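378aa long hypothetical citrate synthase (Sulfolobus tokodaii, PDB 1VGM) is of unestablished function but belongs to the mainly alpha-helical citrate synthase family, here with two chains in the assembly. Local coordinates at residues F157-A160 with K165-Q168. Sequence-based numbering, arbitrary orientation.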
loop_
_atom_site.group_PDB
_atom_site.type_symbol
_atom_site.label_atom_id
_atom_site.label_comp_id
_atom_site.label_asym_id
_atom_site.label_seq_id
_atom_site.Cartn_x
_atom_site.Cartn_y
_atom_site.Cartn_z
ATOM N N PHE A 157 2.227 26.258 -2.492
ATOM C CA PHE A 157 1.296 25.266 -3.017
ATOM C C PHE A 157 0.160 25.974 -3.758
ATOM O O PHE A 157 -0.180 25.608 -4.885
ATOM C CB PHE A 157 0.733 24.395 -1.886
ATOM C CG PHE A 157 -0.402 23.508 -2.307
ATOM C CD1 PHE A 157 -0.214 22.533 -3.288
ATOM C CD2 PHE A 157 -1.668 23.671 -1.752
ATOM C CE1 PHE A 157 -1.272 21.720 -3.700
ATOM C CE2 PHE A 157 -2.740 22.862 -2.153
ATOM C CZ PHE A 157 -2.545 21.891 -3.136
ATOM N N LEU A 158 -0.417 26.996 -3.126
ATOM C CA LEU A 158 -1.574 27.677 -3.693
ATOM C C LEU A 158 -1.225 28.367 -5.006
ATOM O O LEU A 158 -2.032 28.373 -5.935
ATOM C CB LEU A 158 -2.129 28.713 -2.712
ATOM C CG LEU A 158 -2.839 28.141 -1.478
ATOM C CD1 LEU A 158 -3.324 29.277 -0.596
ATOM C CD2 LEU A 158 -4.003 27.267 -1.903
ATOM N N ALA A 159 -0.031 28.951 -5.076
ATOM C CA ALA A 159 0.396 29.691 -6.258
ATOM C C ALA A 159 0.619 28.768 -7.459
ATOM O O ALA A 159 0.259 29.100 -8.587
ATOM C CB ALA A 159 1.677 30.486 -5.947
ATOM N N ALA A 160 1.207 27.605 -7.208
ATOM C CA ALA A 160 1.418 26.619 -8.259
ATOM C C ALA A 160 0.076 26.101 -8.768
ATOM O O ALA A 160 -0.145 25.973 -9.972
ATOM C CB ALA A 160 2.247 25.475 -7.722
ATOM N N LYS A 165 -1.061 34.749 -7.386
ATOM C CA LYS A 165 -0.672 34.959 -6.000
ATOM C C LYS A 165 -1.891 34.834 -5.096
ATOM O O LYS A 165 -2.892 35.512 -5.301
ATOM C CB LYS A 165 -0.033 36.335 -5.794
ATOM C CG LYS A 165 0.755 36.415 -4.474
ATOM C CD LYS A 165 1.009 37.836 -3.997
ATOM C CE LYS A 165 1.646 37.822 -2.610
ATOM N NZ LYS A 165 2.871 36.971 -2.581
ATOM N N PRO A 166 -1.827 33.953 -4.085
ATOM C CA PRO A 166 -2.965 33.831 -3.167
ATOM C C PRO A 166 -3.107 35.065 -2.273
ATOM O O PRO A 166 -2.139 35.787 -2.045
ATOM C CB PRO A 166 -2.641 32.569 -2.370
ATOM C CG PRO A 166 -1.145 32.505 -2.392
ATOM C CD PRO A 166 -0.770 32.972 -3.776
ATOM N N THR A 167 -4.314 35.311 -1.773
ATOM C CA THR A 167 -4.513 36.350 -0.767
ATOM C C THR A 167 -4.015 35.854 0.583
ATOM O O THR A 167 -3.831 34.657 0.782
ATOM C CB THR A 167 -6.007 36.751 -0.661
ATOM O OG1 THR A 167 -6.766 35.679 -0.089
ATOM C CG2 THR A 167 -6.571 37.072 -2.055
ATOM N N GLN A 168 -3.777 36.777 1.506
ATOM C CA GLN A 168 -3.285 36.401 2.824
ATOM C C GLN A 168 -4.296 35.520 3.559
ATOM O O GLN A 168 -3.915 34.615 4.295
ATOM C CB GLN A 168 -2.973 37.656 3.649
ATOM C CG GLN A 168 -1.687 38.365 3.232
ATOM C CD GLN A 168 -0.482 37.429 3.209
ATOM O OE1 GLN A 168 0.015 37.055 2.141
ATOM N NE2 GLN A 168 -0.010 37.047 4.391
#
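The pyrrolidine ring of Pro166 turns its CB, CG and CD atoms to helix 153-162, while Leu158 and Ala159 meet it from the same side of its mean plane. CB of Leu158 faces the CB-CG bond of the ring, 3.9 Å from each of these two Pro166 atoms. Further along, the edge beside Pro166 CB takes the leucine's methyl, with Leu158 CD1 at 3.8 Å from Pro166 CB. The other end of the ring touches more loosely: Pro166 CD is 4.1 Å from Ala159 CB.

The backbone sets the place of Leu158 CB; the torsions set that of CD1. CG stands anti to the carbonyl carbon (chi1 -71°), and CD1 then runs on anti to CA (chi2 180°), which carries CD1 out past the CB corner of the ring. No hydrogen bond joins the segments; the junction is entirely apolar and small, burying 126 Å² in all. The backbones come nearest at Ala159 and Lys165, whose CA atoms are 5.4 Å apart.

Helix 168-180 packs on the same residues, with Met174 and Glu170 against Leu158 and Ile171 against Pro166; Phe326 also touches the leucine. Lys165 NZ reaches back to helix 153-162 in a salt bridge with Glu155. Just after the proline, Thr167 occupies the N-cap of the next helix: its OG1 caps a backbone N there, and its own N is bonded to Glu170 OE1, consistent with a capping box. The whole is a short loop joining two successive helices, 153-162 and 168-180, the proline folded back on the first and the threonine starting the second, within the mainly alpha-helical citrate synthase fold.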